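Local coordinates for protein actibind (Aspergillus niger, PDB 3D3Z) that cleaves RNA as a T2-family ribonuclease, probably without strict base specificity but with a preference for adenylic acid, at residues A[40-52]-A[93-107]. Residues are numbered along the deposited sequence; the frame is centred on the assembly and turned at random.
Sequences PSDGPSDSWTIHG and EYWPDYEGADEDESF. Unlike the reference sequence in segment 40-52: Asp46 (reference Gly). With D3Z (1-(5-deoxy-beta-L-xylofuranosyl)pyrimidine-2,4(1H,3H)-dione), chain E; EDO (1,2-ethanediol), chain F.
One water is gripped by both segments: it accepts from Thr49 OG1 and donates to Ile50 O (2.7 Å) and Pro96 O (2.9 Å). It lies where strand 49-56 of the RNase T2 antiparallel sheet meets the loop joining helices 85-94 and 104-116, beside the nucleoside pocket. Direct backbone pairing is a single, nearly straight bond, Ile50 N to Tyr94 O (2.8 Å, 175°), tying the start of the strand to the C-terminal end of helix 85-94. Just past that helix, Trp95 lays its indole against Ile50. Ile50 CG2, turned anti to the backbone N, sits 3.5 Å from the centroid of the five-membered ring, a CH-pi contact over the face; Val143 of helix 134-147 touches both side chains. The indole NE1 reaches His51 O in a weak, bent bond (3.1 Å, 123°). Further out, Pro44 CG packs on Tyr94 CE1, while Ser47 OG lies in the ring plane at its edge and donates to Trp48 O. The Pro96 ring touches Thr49 with CD and the Asp42 carboxylate carbon with CG, and Pro40 rests against Tyr98 CD1. A second water donates to Ser41 O and Tyr98 O, spanning the outer end of the contact. The pocket takes residues from both segments: the pyrimidine lies over the Phe107 face, N3 above the ring centre, and Tyr98 N donates to ligand O4. His51, predicted to belong to the active site with Glu111 and His115, crosses Phe107 rim to rim, planes 40° apart. At the N3/O2 edge of the base, Asp97 is held by its own N donating to Asp104 OD1, and Asp97 OD1 closes an Asx turn by accepting from Glu99 N on its anti lone pair. Asp97 OD2 lies 2.5 Å from ligand O2.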
ATOM      1  N   PRO A  40      13.636   6.810  13.682  1.00 20.78           N
ATOM      2  CA  PRO A  40      12.645   7.440  14.553  1.00 20.62           C
ATOM      3  C   PRO A  40      11.262   6.806  14.390  1.00 20.31           C
ATOM      4  O   PRO A  40      10.888   6.308  13.323  1.00 20.29           O
ATOM      5  CB  PRO A  40      12.640   8.894  14.069  1.00 21.69           C
ATOM      6  CG  PRO A  40      13.023   8.792  12.622  1.00 22.56           C
ATOM      7  CD  PRO A  40      13.922   7.636  12.488  1.00 20.68           C
ATOM      8  N   SER A  41      10.514   6.834  15.469  1.00 20.01           N
ATOM      9  CA  SER A  41       9.127   6.410  15.485  1.00 19.46           C
ATOM     10  C   SER A  41       8.121   7.459  14.896  1.00 19.36           C
ATOM     11  O   SER A  41       8.310   8.675  15.003  1.00 18.86           O
ATOM     12  CB  SER A  41       8.700   6.127  16.919  1.00 19.56           C
ATOM     13  OG  SER A  41       9.390   5.050  17.500  1.00 21.04           O
ATOM     14  N   ASP A  42       7.062   6.953  14.279  1.00 19.22           N
ATOM     15  CA  ASP A  42       5.944   7.784  13.752  1.00 17.70           C
ATOM     16  C   ASP A  42       4.648   6.960  13.930  1.00 17.52           C
ATOM     17  O   ASP A  42       4.716   5.733  14.271  1.00 15.79           O
ATOM     18  CB  ASP A  42       6.188   8.211  12.313  1.00 17.88           C
ATOM     19  CG  ASP A  42       6.307   7.020  11.372  1.00 13.77           C
ATOM     20  OD1 ASP A  42       5.627   5.986  11.593  1.00 19.93           O
ATOM     21  OD2 ASP A  42       7.134   7.081  10.446  1.00 20.79           O
ATOM     22  N   GLY A  43       3.508   7.624  13.776  1.00 16.66           N
ATOM     23  CA  GLY A  43       2.229   6.940  13.820  1.00 16.12           C
ATOM     24  C   GLY A  43       1.876   6.561  15.229  1.00 16.91           C
ATOM     25  O   GLY A  43       2.560   6.969  16.186  1.00 17.24           O
ATOM     26  N   PRO A  44       0.720   5.887  15.384  1.00 17.12           N
ATOM     27  CA  PRO A  44       0.379   5.414  16.717  1.00 18.36           C
ATOM     28  C   PRO A  44       1.390   4.336  17.168  1.00 19.10           C
ATOM     29  O   PRO A  44       1.980   3.633  16.351  1.00 18.66           O
ATOM     30  CB  PRO A  44      -1.026   4.824  16.557  1.00 18.40           C
ATOM     31  CG  PRO A  44      -1.512   5.208  15.181  1.00 17.84           C
ATOM     32  CD  PRO A  44      -0.304   5.565  14.373  1.00 17.70           C
ATOM     33  N   SER A  45       1.574   4.241  18.473  0.70 19.89           N
ATOM     34  CA  SER A  45       2.480   3.242  19.070  0.70 20.53           C
ATOM     35  C   SER A  45       2.012   1.823  18.709  0.70 21.59           C
ATOM     36  O   SER A  45       2.822   0.884  18.695  0.70 22.41           O
ATOM     37  CB  SER A  45       2.536   3.422  20.588  0.70 20.70           C
ATOM     38  OG  SER A  45       1.350   2.962  21.203  0.70 20.83           O
ATOM     39  N   ASP A  46       0.716   1.677  18.400  1.00 21.18           N
ATOM     40  CA  ASP A  46       0.108   0.374  18.123  1.00 21.02           C
ATOM     41  C   ASP A  46      -0.505   0.259  16.721  1.00 20.82           C
ATOM     42  O   ASP A  46      -1.514  -0.431  16.502  1.00 20.88           O
ATOM     43  CB  ASP A  46      -0.954   0.059  19.183  1.00 22.06           C
ATOM     44  CG  ASP A  46      -2.082   1.054  19.218  1.00 24.85           C
ATOM     45  OD1 ASP A  46      -2.014   2.178  18.624  1.00 21.64           O
ATOM     46  OD2 ASP A  46      -3.069   0.707  19.878  1.00 31.01           O
ATOM     47  N   SER A  47       0.135   0.897  15.752  1.00 20.11           N
ATOM     48  CA  SER A  47      -0.253   0.722  14.376  1.00 18.89           C
ATOM     49  C   SER A  47       0.948   0.858  13.490  1.00 18.22           C
ATOM     50  O   SER A  47       1.816   1.675  13.718  1.00 20.25           O
ATOM     51  CB  SER A  47      -1.322   1.760  13.939  1.00 17.97           C
ATOM     52  OG  SER A  47      -1.709   1.550  12.575  1.00 19.29           O
ATOM     53  N   TRP A  48       0.939   0.066  12.448  1.00 17.78           N
ATOM     54  CA  TRP A  48       1.817   0.260  11.321  1.00 18.22           C
ATOM     55  C   TRP A  48       1.268   1.465  10.558  1.00 18.00           C
ATOM     56  O   TRP A  48       0.151   1.946  10.843  1.00 16.99           O
ATOM     57  CB  TRP A  48       1.831  -0.990  10.454  1.00 19.26           C
ATOM     58  CG  TRP A  48       2.566  -2.180  11.082  1.00 19.52           C
ATOM     59  CD1 TRP A  48       2.295  -2.797  12.269  1.00 21.35           C
ATOM     60  CD2 TRP A  48       3.684  -2.868  10.512  1.00 20.17           C
ATOM     61  NE1 TRP A  48       3.212  -3.832  12.485  1.00 19.93           N
ATOM     62  CE2 TRP A  48       4.066  -3.897  11.415  1.00 21.68           C
ATOM     63  CE3 TRP A  48       4.420  -2.697   9.343  1.00 19.54           C
ATOM     64  CZ2 TRP A  48       5.153  -4.736  11.174  1.00 20.34           C
ATOM     65  CZ3 TRP A  48       5.513  -3.544   9.102  1.00 21.26           C
ATOM     66  CH2 TRP A  48       5.860  -4.541  10.006  1.00 20.92           C
ATOM     67  N   THR A  49       2.073   1.942   9.612  1.00 16.74           N
ATOM     68  CA  THR A  49       1.745   3.075   8.730  1.00 16.81           C
ATOM     69  C   THR A  49       1.864   2.683   7.249  1.00 15.29           C
ATOM     70  O   THR A  49       2.404   1.636   6.895  1.00 16.28           O
ATOM     71  CB  THR A  49       2.649   4.249   9.032  1.00 14.67           C
ATOM     72  OG1 THR A  49       4.015   3.851   8.997  1.00 15.35           O
ATOM     73  CG2 THR A  49       2.341   4.786  10.428  1.00 15.27           C
ATOM     74  N   ILE A  50       1.348   3.551   6.377  1.00 14.90           N
ATOM     75  CA  ILE A  50       1.324   3.370   4.951  1.00 13.30           C
ATOM     76  C   ILE A  50       2.664   3.741   4.343  1.00 13.27           C
ATOM     77  O   ILE A  50       3.270   4.758   4.664  1.00 14.88           O
ATOM     78  CB  ILE A  50       0.219   4.272   4.209  1.00 10.09           C
ATOM     79  CG1 ILE A  50      -1.205   3.953   4.750  1.00 13.34           C
ATOM     80  CG2 ILE A  50       0.330   4.118   2.676  1.00 11.80           C
ATOM     81  CD1 ILE A  50      -2.326   5.013   4.450  1.00 13.15           C
ATOM     82  N   HIS A  51       3.120   2.885   3.463  1.00 15.69           N
ATOM     83  CA  HIS A  51       4.189   3.197   2.539  1.00 15.86           C
ATOM     84  C   HIS A  51       3.566   3.609   1.184  1.00 16.00           C
ATOM     85  O   HIS A  51       3.844   4.665   0.664  1.00 14.83           O
ATOM     86  CB  HIS A  51       5.133   1.992   2.397  1.00 16.11           C
ATOM     87  CG  HIS A  51       6.393   2.267   1.613  1.00 15.85           C
ATOM     88  ND1 HIS A  51       7.414   1.339   1.532  1.00 17.05           N
ATOM     89  CD2 HIS A  51       6.815   3.350   0.911  1.00 18.79           C
ATOM     90  CE1 HIS A  51       8.400   1.839   0.799  1.00 15.97           C
ATOM     91  NE2 HIS A  51       8.069   3.069   0.432  1.00 18.87           N
ATOM     92  N   GLY A  52       2.756   2.740   0.622  1.00 17.30           N
ATOM     93  CA  GLY A  52       2.081   2.991  -0.665  1.00 17.55           C
ATOM     94  C   GLY A  52       1.186   1.900  -1.219  1.00 17.55           C
ATOM     95  O   GLY A  52       0.735   1.010  -0.505  1.00 18.09           O
ATOM     96  N   GLU A  93      -1.375  11.388   9.799  1.00 18.39           N
ATOM     97  CA  GLU A  93      -1.311  10.452  10.913  1.00 17.96           C
ATOM     98  C   GLU A  93      -0.766   9.053  10.517  1.00 17.85           C
ATOM     99  O   GLU A  93       0.149   8.540  11.163  1.00 16.50           O
ATOM    100  CB  GLU A  93      -2.701  10.336  11.567  1.00 18.60           C
ATOM    101  CG  GLU A  93      -2.787   9.268  12.629  1.00 18.28           C
ATOM    102  CD  GLU A  93      -1.826   9.461  13.814  1.00 19.92           C
ATOM    103  OE1 GLU A  93      -1.234  10.520  13.960  1.00 20.65           O
ATOM    104  OE2 GLU A  93      -1.642   8.513  14.550  1.00 17.56           O
ATOM    105  N   TYR A  94      -1.287   8.525   9.409  1.00 16.44           N
ATOM    106  CA  TYR A  94      -1.097   7.138   9.007  1.00 17.07           C
ATOM    107  C   TYR A  94      -0.244   6.944   7.759  1.00 16.85           C
ATOM    108  O   TYR A  94       0.139   5.836   7.502  1.00 16.97           O
ATOM    109  CB  TYR A  94      -2.437   6.386   8.896  1.00 18.20           C
ATOM    110  CG  TYR A  94      -3.179   6.141  10.204  1.00 19.45           C
ATOM    111  CD1 TYR A  94      -2.854   5.079  11.026  1.00 21.15           C
ATOM    112  CD2 TYR A  94      -4.273   6.920  10.564  1.00 16.50           C
ATOM    113  CE1 TYR A  94      -3.552   4.857  12.205  1.00 20.15           C
ATOM    114  CE2 TYR A  94      -4.938   6.724  11.755  1.00 16.28           C
ATOM    115  CZ  TYR A  94      -4.581   5.684  12.564  1.00 17.99           C
ATOM    116  OH  TYR A  94      -5.238   5.468  13.757  1.00 18.73           O
ATOM    117  N   TRP A  95       0.089   8.025   7.054  1.00 15.55           N
ATOM    118  CA  TRP A  95       1.013   7.986   5.930  1.00 16.32           C
ATOM    119  C   TRP A  95       2.163   9.008   6.150  1.00 16.68           C
ATOM    120  O   TRP A  95       2.631   9.704   5.233  1.00 17.39           O
ATOM    121  CB  TRP A  95       0.250   8.248   4.662  1.00 14.71           C
ATOM    122  CG  TRP A  95       0.905   7.784   3.436  1.00 13.68           C
ATOM    123  CD1 TRP A  95       2.235   7.558   3.227  1.00 14.95           C
ATOM    124  CD2 TRP A  95       0.253   7.508   2.192  1.00 15.20           C
ATOM    125  NE1 TRP A  95       2.461   7.138   1.950  1.00 12.41           N
ATOM    126  CE2 TRP A  95       1.265   7.116   1.280  1.00 12.00           C
ATOM    127  CE3 TRP A  95      -1.098   7.575   1.752  1.00 14.15           C
ATOM    128  CZ2 TRP A  95       0.969   6.732  -0.048  1.00 13.90           C
ATOM    129  CZ3 TRP A  95      -1.394   7.176   0.427  1.00 15.35           C
ATOM    130  CH2 TRP A  95      -0.354   6.830  -0.456  1.00 15.95           C
ATOM    131  N   PRO A  96       2.725   9.025   7.366  1.00 16.76           N
ATOM    132  CA  PRO A  96       3.779   9.984   7.612  1.00 17.72           C
ATOM    133  C   PRO A  96       5.134   9.637   6.939  1.00 16.87           C
ATOM    134  O   PRO A  96       5.448   8.442   6.671  1.00 17.87           O
ATOM    135  CB  PRO A  96       3.910   9.939   9.127  1.00 16.52           C
ATOM    136  CG  PRO A  96       3.684   8.490   9.484  1.00 17.11           C
ATOM    137  CD  PRO A  96       2.545   8.132   8.515  1.00 16.48           C
ATOM    138  N   ASP A  97       5.888  10.684   6.610  1.00 17.81           N
ATOM    139  CA  ASP A  97       7.299  10.573   6.425  1.00 18.79           C
ATOM    140  C   ASP A  97       7.980  10.558   7.843  1.00 20.05           C
ATOM    141  O   ASP A  97       7.762  11.450   8.694  1.00 19.73           O
ATOM    142  CB  ASP A  97       7.804  11.663   5.470  1.00 19.01           C
ATOM    143  CG  ASP A  97       9.224  11.482   5.085  1.00 19.57           C
ATOM    144  OD1 ASP A  97      10.097  11.566   5.956  1.00 22.56           O
ATOM    145  OD2 ASP A  97       9.480  11.248   3.899  1.00 22.28           O
ATOM    146  N   TYR A  98       8.761   9.503   8.103  1.00 21.67           N
ATOM    147  CA  TYR A  98       9.428   9.321   9.420  1.00 22.17           C
ATOM    148  C   TYR A  98      10.205  10.557   9.874  1.00 22.90           C
ATOM    149  O   TYR A  98      10.306  10.835  11.074  1.00 23.36           O
ATOM    150  CB  TYR A  98      10.355   8.071   9.423  1.00 23.44           C
ATOM    151  CG  TYR A  98      11.562   8.237   8.535  1.00 24.06           C
ATOM    152  CD1 TYR A  98      12.666   8.998   8.945  1.00 25.05           C
ATOM    153  CD2 TYR A  98      11.595   7.658   7.283  1.00 24.11           C
ATOM    154  CE1 TYR A  98      13.784   9.182   8.102  1.00 24.70           C
ATOM    155  CE2 TYR A  98      12.697   7.841   6.432  1.00 26.13           C
ATOM    156  CZ  TYR A  98      13.787   8.595   6.850  1.00 25.53           C
ATOM    157  OH  TYR A  98      14.847   8.784   5.967  1.00 27.79           O
ATOM    158  N   GLU A  99      10.772  11.280   8.918  1.00 23.45           N
ATOM    159  CA  GLU A  99      11.604  12.428   9.227  1.00 24.45           C
ATOM    160  C   GLU A  99      10.810  13.614   9.791  1.00 25.02           C
ATOM    161  O   GLU A  99      11.334  14.439  10.565  1.00 25.19           O
ATOM    162  CB  GLU A  99      12.397  12.818   8.015  1.00 24.80           C
ATOM    163  CG  GLU A  99      13.499  13.706   8.370  1.00 27.71           C
ATOM    164  CD  GLU A  99      14.344  14.116   7.192  1.00 26.61           C
ATOM    165  OE1 GLU A  99      14.222  13.530   6.082  1.00 29.72           O
ATOM    166  OE2 GLU A  99      15.127  15.062   7.416  1.00 34.63           O
ATOM    167  N   GLY A 100       9.535  13.687   9.450  1.00 24.70           N
ATOM    168  CA  GLY A 100       8.675  14.699  10.042  1.00 24.78           C
ATOM    169  C   GLY A 100       7.609  15.125   9.062  1.00 25.27           C
ATOM    170  O   GLY A 100       7.677  14.776   7.860  1.00 24.03           O
ATOM    171  N   ALA A 101       6.631  15.850   9.603  1.00 24.78           N
ATOM    172  CA  ALA A 101       5.445  16.303   8.858  1.00 25.28           C
ATOM    173  C   ALA A 101       5.843  17.120   7.642  1.00 24.74           C
ATOM    174  O   ALA A 101       5.192  17.051   6.628  1.00 24.08           O
ATOM    175  CB  ALA A 101       4.502  17.113   9.742  1.00 24.79           C
ATOM    176  N   ASP A 102       6.924  17.896   7.757  1.00 25.23           N
ATOM    177  CA  ASP A 102       7.364  18.750   6.642  1.00 24.64           C
ATOM    178  C   ASP A 102       7.897  18.004   5.420  1.00 23.37           C
ATOM    179  O   ASP A 102       7.994  18.580   4.332  1.00 23.21           O
ATOM    180  CB  ASP A 102       8.381  19.792   7.137  1.00 25.74           C
ATOM    181  CG  ASP A 102       7.775  20.807   8.122  1.00 30.24           C
ATOM    182  OD1 ASP A 102       6.530  20.836   8.350  1.00 33.14           O
ATOM    183  OD2 ASP A 102       8.579  21.603   8.667  1.00 35.40           O
ATOM    184  N   GLU A 103       8.232  16.713   5.592  1.00 21.48           N
ATOM    185  CA  GLU A 103       8.659  15.860   4.493  1.00 20.83           C
ATOM    186  C   GLU A 103       7.496  15.006   3.933  1.00 19.30           C
ATOM    187  O   GLU A 103       7.674  14.345   2.927  1.00 17.36           O
ATOM    188  CB  GLU A 103       9.819  14.960   4.974  1.00 21.77           C
ATOM    189  CG  GLU A 103      11.150  15.664   5.229  1.00 25.16           C
ATOM    190  CD  GLU A 103      11.134  16.591   6.451  1.00 32.20           C
ATOM    191  OE1 GLU A 103      10.863  16.154   7.602  1.00 34.31           O
ATOM    192  OE2 GLU A 103      11.366  17.803   6.257  1.00 37.91           O
ATOM    193  N   ASP A 104       6.333  15.027   4.579  1.00 18.29           N
ATOM    194  CA  ASP A 104       5.153  14.305   4.041  1.00 17.55           C
ATOM    195  C   ASP A 104       4.923  14.593   2.543  1.00 17.22           C
ATOM    196  O   ASP A 104       4.765  13.664   1.757  1.00 17.69           O
ATOM    197  CB  ASP A 104       3.855  14.615   4.775  1.00 17.62           C
ATOM    198  CG  ASP A 104       3.836  14.103   6.175  1.00 16.93           C
ATOM    199  OD1 ASP A 104       4.786  13.338   6.544  1.00 13.93           O
ATOM    200  OD2 ASP A 104       2.885  14.473   6.933  1.00 19.97           O
ATOM    201  N   GLU A 105       4.935  15.871   2.156  1.00 16.72           N
ATOM    202  CA  GLU A 105       4.637  16.298   0.806  1.00 16.56           C
ATOM    203  C   GLU A 105       5.526  15.612  -0.208  1.00 16.67           C
ATOM    204  O   GLU A 105       5.020  15.029  -1.199  1.00 16.35           O
ATOM    205  CB  GLU A 105       4.782  17.820   0.690  1.00 15.71           C
ATOM    206  CG  GLU A 105       4.634  18.399  -0.728  1.00 17.92           C
ATOM    207  CD  GLU A 105       3.342  18.008  -1.479  1.00 17.03           C
ATOM    208  OE1 GLU A 105       2.270  17.885  -0.863  1.00 15.61           O
ATOM    209  OE2 GLU A 105       3.398  17.815  -2.727  1.00 20.46           O
ATOM    210  N   SER A 106       6.842  15.614   0.065  0.70 16.06           N
ATOM    211  CA  SER A 106       7.826  14.986  -0.840  0.70 16.14           C
ATOM    212  C   SER A 106       7.565  13.494  -0.961  0.70 15.04           C
ATOM    213  O   SER A 106       7.659  12.944  -2.042  0.70 14.98           O
ATOM    214  CB  SER A 106       9.310  15.231  -0.446  0.70 16.86           C
ATOM    215  OG  SER A 106       9.517  15.201   0.968  0.70 17.31           O
ATOM    216  N   PHE A 107       7.209  12.860   0.145  1.00 15.64           N
ATOM    217  CA  PHE A 107       6.952  11.407   0.193  1.00 16.13           C
ATOM    218  C   PHE A 107       5.712  11.069  -0.638  1.00 16.18           C
ATOM    219  O   PHE A 107       5.712  10.109  -1.441  1.00 13.50           O
ATOM    220  CB  PHE A 107       6.749  10.979   1.667  1.00 15.03           C
ATOM    221  CG  PHE A 107       6.571   9.486   1.899  1.00 15.05           C
ATOM    222  CD1 PHE A 107       7.061   8.544   1.066  1.00 15.01           C
ATOM    223  CD2 PHE A 107       5.921   9.057   3.022  1.00 13.93           C
ATOM    224  CE1 PHE A 107       6.876   7.174   1.319  1.00 16.63           C
ATOM    225  CE2 PHE A 107       5.747   7.701   3.310  1.00 16.19           C
ATOM    226  CZ  PHE A 107       6.187   6.777   2.455  1.00 13.86           C
TER
HETATM  227  N1  D3Z E 252      10.739   6.825   3.455  0.50 41.40           N
HETATM  228  C2  D3Z E 252      10.106   8.066   3.663  0.50 40.68           C
HETATM  229  N3  D3Z E 252       9.201   8.187   4.630  0.50 40.48           N
HETATM  230  C4  D3Z E 252       8.861   7.160   5.409  0.50 40.63           C
HETATM  231  C5  D3Z E 252       9.471   5.949   5.211  0.50 41.14           C
HETATM  232  C6  D3Z E 252      10.426   5.788   4.216  0.50 41.09           C
HETATM  233  O2  D3Z E 252      10.379   9.062   2.961  0.50 40.41           O
HETATM  234  O4  D3Z E 252       8.019   7.260   6.326  0.50 40.47           O
HETATM  235  C1' D3Z E 252      11.713   6.659   2.407  0.50 41.89           C
HETATM  236  C2' D3Z E 252      11.390   7.721   1.376  0.50 44.08           C
HETATM  237  O2' D3Z E 252      12.433   8.712   1.351  0.50 45.72           O
HETATM  238  C3' D3Z E 252      11.172   6.979   0.069  0.50 43.14           C
HETATM  239  C4' D3Z E 252      11.405   5.506   0.353  0.50 44.13           C
HETATM  240  O3' D3Z E 252       9.843   7.158  -0.391  0.50 43.55           O
HETATM  241  O4' D3Z E 252      11.560   5.373   1.780  0.50 44.33           O
HETATM  242  C5' D3Z E 252      10.237   4.691  -0.190  0.50 43.85           C
HETATM  243  C1  EDO F 253       3.353  11.738  13.822  1.00 29.89           C
HETATM  244  O1  EDO F 253       4.452  10.806  13.806  1.00 30.05           O
HETATM  245  C2  EDO F 253       2.424  11.413  12.651  1.00 26.44           C
HETATM  246  O2  EDO F 253       2.117  10.010  12.571  1.00 26.80           O
HETATM  247  O   HOH W   1       8.744  10.898  13.113  1.00 31.09           O
HETATM  248  O   HOH W   2       4.438   5.768   6.906  1.00 16.24           O